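Local coordinates for twitching motility protein PilT (Aquifex aeolicus, PDB 2EYU) that acts as a pilus retraction motor for twitching motility, probably driven by ATP hydrolysis as in other P-loop NTPases of the secretion family, at residues L162-Q168 / A181-P187; F87-R92 / E111-A116. The protein carries 1 engineered substitution. All blocks are in the same frame, centred on the assembly; numbering follows the deposited sequence.

Contact 1 of 2, residues L162-Q168 / A181-P187; sequences LQGIISQ and AYGLLIP. Engineered in segment 181-187: G183 (natural residue Glu).
I165 and L185 face each other as a hydrogen-bonded pair of an antiparallel hairpin: I165 N reaches L185 O at 2.9 Å and L185 N returns to I165 O at 3.1 Å. Two residues on, S167 pairs with G183, an engineered position (Glu in nature): G183 N bonds S167 O at 2.8 Å and S167 N bonds G183 O at 3.1 Å. S167 O also takes a CA-H contact from Y182. Between these pairs I166 and L184 form a non-hydrogen-bonded pair whose side chains run alongside one another on the same face of the sheet; with CG trans to N (chi1 174°), the L184 branch leans across to residues 162-168 and brings CD1 to 4.1 Å from I166 CG1. Past L185 the ladder ends. P187 lays its ring crosswise to L162, CG to CG 4.2 Å, while a water donates to both Q163 O and P187 O. In the second shell, S167 OG is hydrogen-bonded to T31 OG1 and L162 O to R192. Strand 26-31 bonds to the other edge of strand 162-171. V17 of helix 16-19 covers I166 and L184; on the opposite face A135 of helix 135-144 meets I165 and L185.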
loop_
_atom_site.group_PDB
_atom_site.type_symbol
_atom_site.label_atom_id
_atom_site.label_comp_id
_atom_site.label_asym_id
_atom_site.label_seq_id
_atom_site.Cartn_x
_atom_site.Cartn_y
_atom_site.Cartn_z
ATOM N N LEU A 162 1.697 3.171 10.831
ATOM C CA LEU A 162 0.959 2.884 9.598
ATOM C C LEU A 162 0.270 4.125 9.062
ATOM O O LEU A 162 -0.505 4.786 9.758
ATOM C CB LEU A 162 -0.063 1.757 9.825
ATOM C CG LEU A 162 -0.784 1.239 8.575
ATOM C CD1 LEU A 162 0.186 0.767 7.495
ATOM C CD2 LEU A 162 -1.738 0.115 8.950
ATOM N N GLN A 163 0.538 4.476 7.810
ATOM C CA GLN A 163 -0.011 5.682 7.196
ATOM C C GLN A 163 -1.142 5.350 6.239
ATOM O O GLN A 163 -2.132 6.052 6.055
ATOM C CB GLN A 163 1.107 6.403 6.428
ATOM C CG GLN A 163 2.142 6.962 7.418
ATOM C CD GLN A 163 1.424 7.490 8.653
ATOM O OE1 GLN A 163 0.781 8.534 8.586
ATOM N NE2 GLN A 163 1.526 6.757 9.755
ATOM N N GLY A 164 -0.987 4.190 5.586
ATOM C CA GLY A 164 -2.082 3.889 4.628
ATOM C C GLY A 164 -1.808 2.526 4.020
ATOM O O GLY A 164 -0.655 2.130 3.825
ATOM N N ILE A 165 -2.862 1.796 3.670
ATOM C CA ILE A 165 -2.535 0.620 2.849
ATOM C C ILE A 165 -3.586 0.557 1.729
ATOM O O ILE A 165 -4.755 0.725 2.045
ATOM C CB ILE A 165 -2.440 -0.711 3.597
ATOM C CG1 ILE A 165 -3.551 -1.687 3.208
ATOM C CG2 ILE A 165 -2.349 -0.539 5.107
ATOM C CD1 ILE A 165 -3.100 -2.744 2.234
ATOM N N ILE A 166 -3.090 0.360 0.510
ATOM C CA ILE A 166 -3.901 0.234 -0.685
ATOM C C ILE A 166 -3.844 -1.203 -1.202
ATOM O O ILE A 166 -2.716 -1.634 -1.469
ATOM C CB ILE A 166 -3.349 1.128 -1.816
ATOM C CG1 ILE A 166 -2.939 2.539 -1.382
ATOM C CG2 ILE A 166 -4.339 1.179 -2.977
ATOM C CD1 ILE A 166 -2.701 3.447 -2.568
ATOM N N SER A 167 -4.976 -1.869 -1.325
ATOM C CA SER A 167 -5.080 -3.207 -1.897
ATOM C C SER A 167 -5.599 -3.077 -3.328
ATOM O O SER A 167 -6.713 -2.603 -3.494
ATOM C CB SER A 167 -6.033 -4.061 -1.078
ATOM O OG SER A 167 -5.367 -5.011 -0.275
ATOM N N GLN A 168 -4.869 -3.444 -4.380
ATOM C CA GLN A 168 -5.351 -3.159 -5.731
ATOM C C GLN A 168 -5.638 -4.421 -6.537
ATOM O O GLN A 168 -5.007 -5.440 -6.327
ATOM C CB GLN A 168 -4.333 -2.358 -6.544
ATOM C CG GLN A 168 -4.232 -0.864 -6.274
ATOM C CD GLN A 168 -2.864 -0.340 -6.722
ATOM O OE1 GLN A 168 -2.465 -0.678 -7.841
ATOM N NE2 GLN A 168 -2.180 0.383 -5.862
ATOM N N ALA A 181 -9.555 -1.632 -9.291
ATOM C CA ALA A 181 -10.374 -1.959 -8.133
ATOM C C ALA A 181 -9.424 -1.981 -6.926
ATOM O O ALA A 181 -8.358 -2.596 -7.020
ATOM C CB ALA A 181 -11.111 -3.268 -8.328
ATOM N N TYR A 182 -9.805 -1.277 -5.870
ATOM C CA TYR A 182 -8.947 -1.083 -4.712
ATOM C C TYR A 182 -9.747 -1.131 -3.415
ATOM O O TYR A 182 -10.934 -0.802 -3.431
ATOM C CB TYR A 182 -8.233 0.277 -4.758
ATOM C CG TYR A 182 -9.177 1.460 -4.864
ATOM C CD1 TYR A 182 -9.677 2.139 -3.768
ATOM C CD2 TYR A 182 -9.581 1.929 -6.111
ATOM C CE1 TYR A 182 -10.530 3.212 -3.925
ATOM C CE2 TYR A 182 -10.432 2.995 -6.288
ATOM C CZ TYR A 182 -10.908 3.643 -5.173
ATOM O OH TYR A 182 -11.764 4.714 -5.306
ATOM N N GLY A 183 -9.036 -1.502 -2.362
ATOM C CA GLY A 183 -9.486 -1.375 -0.980
ATOM C C GLY A 183 -8.612 -0.301 -0.335
ATOM O O GLY A 183 -7.479 -0.125 -0.779
ATOM N N LEU A 184 -9.063 0.446 0.655
ATOM C CA LEU A 184 -8.158 1.512 1.152
ATOM C C LEU A 184 -8.380 1.686 2.650
ATOM O O LEU A 184 -9.516 1.788 3.125
ATOM C CB LEU A 184 -8.417 2.773 0.350
ATOM C CG LEU A 184 -7.752 4.099 0.685
ATOM C CD1 LEU A 184 -6.253 4.074 0.438
ATOM C CD2 LEU A 184 -8.377 5.228 -0.130
ATOM N N LEU A 185 -7.296 1.731 3.405
ATOM C CA LEU A 185 -7.380 1.900 4.854
ATOM C C LEU A 185 -6.350 2.956 5.266
ATOM O O LEU A 185 -5.148 2.688 5.294
ATOM C CB LEU A 185 -7.093 0.622 5.624
ATOM C CG LEU A 185 -6.971 0.751 7.144
ATOM C CD1 LEU A 185 -8.187 1.454 7.732
ATOM C CD2 LEU A 185 -6.792 -0.598 7.822
ATOM N N ILE A 186 -6.846 4.145 5.548
ATOM C CA ILE A 186 -5.931 5.187 6.041
ATOM C C ILE A 186 -6.392 5.526 7.451
ATOM O O ILE A 186 -7.346 6.285 7.594
ATOM C CB ILE A 186 -5.899 6.390 5.113
ATOM C CG1 ILE A 186 -5.198 6.067 3.777
ATOM C CG2 ILE A 186 -5.246 7.650 5.685
ATOM C CD1 ILE A 186 -5.437 7.150 2.749
ATOM N N PRO A 187 -5.673 4.938 8.399
ATOM C CA PRO A 187 -6.116 4.893 9.790
ATOM C C PRO A 187 -6.411 6.329 10.232
ATOM O O PRO A 187 -5.807 7.251 9.693
ATOM C CB PRO A 187 -4.959 4.268 10.539
ATOM C CG PRO A 187 -4.153 3.555 9.520
ATOM C CD PRO A 187 -4.364 4.281 8.222
HETATM O O HOH W 1 -3.138 7.765 8.112
#

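Contact 2 of 2, residues F87-R92 / E111-A116; sequences FADALR and ETVETA
L91 reaches across to T112 with its CD1 methyl, which sits 3.6 Å from T112 O and 3.8 Å from T112 CG2, the two side chains meeting at about a right angle. That methyl also lies against T115 CB and the backbone N of A116, and thus packs along about one turn of helix 111-116. One turn earlier, F87 CB packs on T112 OG1 at 3.7 Å, while A88 N, 3.8 Å from T112 OG1, is too far for a hydrogen bond. T112 OG1 is anti to the carbonyl carbon (chi1 -63°), which turns the hydroxyl to this end and leaves CG2 for L91. A88 and T112 bring their CA atoms to 4.7 Å, although the short axes stay 8.8 Å apart at an angle of 20°.

Toward solvent the grip slackens. A88 CB touches E111 CB at 4.0 Å, and R92 lays only CG on T115 CG2, crossing it; beyond CG the chain turns off at chi3 (75°) and the guanidinium makes no contact with residues 111-116. T115 OG1 turns back into its own helix and donates to E111 O at 3.0 Å; that carbonyl also accepts T115 N, from the opposite face of its plane.

On the inner side, V104 of strand 101-104 meets F87, L91 and T112, while I60 of strand 56-61 touches F87 and L91. The helices run roughly parallel on one face of the sheet, and helix 110-121 makes the beta-alpha-beta crossover from strand 101-104 to strand 125-130.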
loop_
_atom_site.group_PDB
_atom_site.type_symbol
_atom_site.label_atom_id
_atom_site.label_comp_id
_atom_site.label_asym_id
_atom_site.label_seq_id
_atom_site.Cartn_x
_atom_site.Cartn_y
_atom_site.Cartn_z
ATOM N N PHE A 87 17.556 -7.610 0.254
ATOM C CA PHE A 87 16.793 -6.400 0.563
ATOM C C PHE A 87 17.211 -5.878 1.934
ATOM O O PHE A 87 17.354 -4.679 2.160
ATOM C CB PHE A 87 15.292 -6.649 0.529
ATOM C CG PHE A 87 14.609 -6.401 -0.804
ATOM C CD1 PHE A 87 14.682 -7.363 -1.800
ATOM C CD2 PHE A 87 13.906 -5.235 -1.050
ATOM C CE1 PHE A 87 14.065 -7.162 -3.021
ATOM C CE2 PHE A 87 13.294 -5.025 -2.273
ATOM C CZ PHE A 87 13.373 -5.990 -3.265
ATOM N N ALA A 88 17.408 -6.820 2.858
ATOM C CA ALA A 88 17.794 -6.456 4.214
ATOM C C ALA A 88 19.073 -5.620 4.214
ATOM O O ALA A 88 19.102 -4.493 4.721
ATOM C CB ALA A 88 17.972 -7.701 5.073
ATOM N N ASP A 89 20.119 -6.208 3.646
ATOM C CA ASP A 89 21.416 -5.567 3.494
ATOM C C ASP A 89 21.286 -4.120 3.019
ATOM O O ASP A 89 21.599 -3.199 3.767
ATOM C CB ASP A 89 22.287 -6.331 2.491
ATOM C CG ASP A 89 23.760 -6.205 2.851
ATOM O OD1 ASP A 89 24.542 -5.727 2.001
ATOM O OD2 ASP A 89 24.119 -6.581 3.980
ATOM N N ALA A 90 20.804 -3.981 1.796
ATOM C CA ALA A 90 20.548 -2.715 1.138
ATOM C C ALA A 90 19.632 -1.814 1.942
ATOM O O ALA A 90 19.675 -0.581 1.923
ATOM C CB ALA A 90 19.889 -2.967 -0.214
ATOM N N LEU A 91 18.711 -2.440 2.686
ATOM C CA LEU A 91 17.801 -1.508 3.381
ATOM C C LEU A 91 18.572 -0.796 4.480
ATOM O O LEU A 91 18.562 0.431 4.610
ATOM C CB LEU A 91 16.603 -2.283 3.881
ATOM C CG LEU A 91 15.214 -1.692 3.670
ATOM C CD1 LEU A 91 14.193 -2.532 4.428
ATOM C CD2 LEU A 91 15.164 -0.239 4.112
ATOM N N ARG A 92 19.284 -1.576 5.297
ATOM C CA ARG A 92 20.020 -0.946 6.394
ATOM C C ARG A 92 21.082 0.029 5.898
ATOM O O ARG A 92 21.476 0.942 6.630
ATOM C CB ARG A 92 20.632 -2.010 7.310
ATOM C CG ARG A 92 20.144 -1.878 8.751
ATOM C CD ARG A 92 20.580 -3.078 9.588
ATOM N NE ARG A 92 22.001 -3.000 9.915
ATOM C CZ ARG A 92 22.628 -3.673 10.868
ATOM N NH1 ARG A 92 21.976 -4.527 11.648
ATOM N NH2 ARG A 92 23.935 -3.510 11.072
ATOM N N GLU A 111 13.738 -10.015 8.556
ATOM C CA GLU A 111 14.760 -8.977 8.676
ATOM C C GLU A 111 14.373 -7.709 7.926
ATOM O O GLU A 111 14.612 -6.609 8.436
ATOM C CB GLU A 111 16.117 -9.503 8.189
ATOM C CG GLU A 111 16.444 -10.889 8.734
ATOM C CD GLU A 111 17.062 -11.812 7.701
ATOM O OE1 GLU A 111 18.266 -11.648 7.399
ATOM O OE2 GLU A 111 16.346 -12.702 7.184
ATOM N N THR A 112 13.807 -7.841 6.734
ATOM C CA THR A 112 13.454 -6.709 5.894
ATOM C C THR A 112 12.345 -5.906 6.561
ATOM O O THR A 112 12.381 -4.692 6.698
ATOM C CB THR A 112 12.883 -7.113 4.522
ATOM O OG1 THR A 112 13.866 -7.824 3.774
ATOM C CG2 THR A 112 12.512 -5.852 3.735
ATOM N N VAL A 113 11.338 -6.680 6.956
ATOM C CA VAL A 113 10.178 -6.115 7.626
ATOM C C VAL A 113 10.551 -5.355 8.897
ATOM O O VAL A 113 10.061 -4.257 9.174
ATOM C CB VAL A 113 9.210 -7.242 8.023
ATOM C CG1 VAL A 113 8.054 -6.622 8.794
ATOM C CG2 VAL A 113 8.686 -7.995 6.819
ATOM N N GLU A 114 11.414 -5.966 9.708
ATOM C CA GLU A 114 11.849 -5.314 10.946
ATOM C C GLU A 114 12.629 -4.058 10.605
ATOM O O GLU A 114 12.524 -2.988 11.212
ATOM C CB GLU A 114 12.693 -6.242 11.819
ATOM C CG GLU A 114 12.432 -6.108 13.304
ATOM C CD GLU A 114 12.517 -4.694 13.838
ATOM O OE1 GLU A 114 11.537 -3.924 13.714
ATOM O OE2 GLU A 114 13.572 -4.339 14.407
ATOM N N THR A 115 13.457 -4.130 9.562
ATOM C CA THR A 115 14.169 -2.880 9.273
ATOM C C THR A 115 13.190 -1.841 8.746
ATOM O O THR A 115 13.312 -0.661 9.079
ATOM C CB THR A 115 15.328 -3.065 8.281
ATOM O OG1 THR A 115 16.201 -4.108 8.730
ATOM C CG2 THR A 115 16.164 -1.796 8.232
ATOM N N ALA A 116 12.218 -2.253 7.930
ATOM C CA ALA A 116 11.266 -1.289 7.421
ATOM C C ALA A 116 10.549 -0.534 8.549
ATOM O O ALA A 116 10.339 0.666 8.411
ATOM C CB ALA A 116 10.176 -1.941 6.586
#

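Contact 2 and contact 1 follow in series along the chain, both helices of contact 2 coming earlier in the sequence than the hairpin, and they do not touch: their centres lie 22 Å apart and their nearest atoms about 9 Å. One mixed sheet connects them. Strand 101-104 beneath contact 2 is separated from strand 162-171 of contact 1 by strands 125-130 and 26-31. The centre of contact 1 lies about 6 Å, and that of contact 2 about 17 Å, from the centre of the chain. Strand 26-31 leads into a probable Walker A P-loop (G32, G37, K38, S39), and Q168 of contact 1 touches it, which places the hairpin beside the likely nucleotide site.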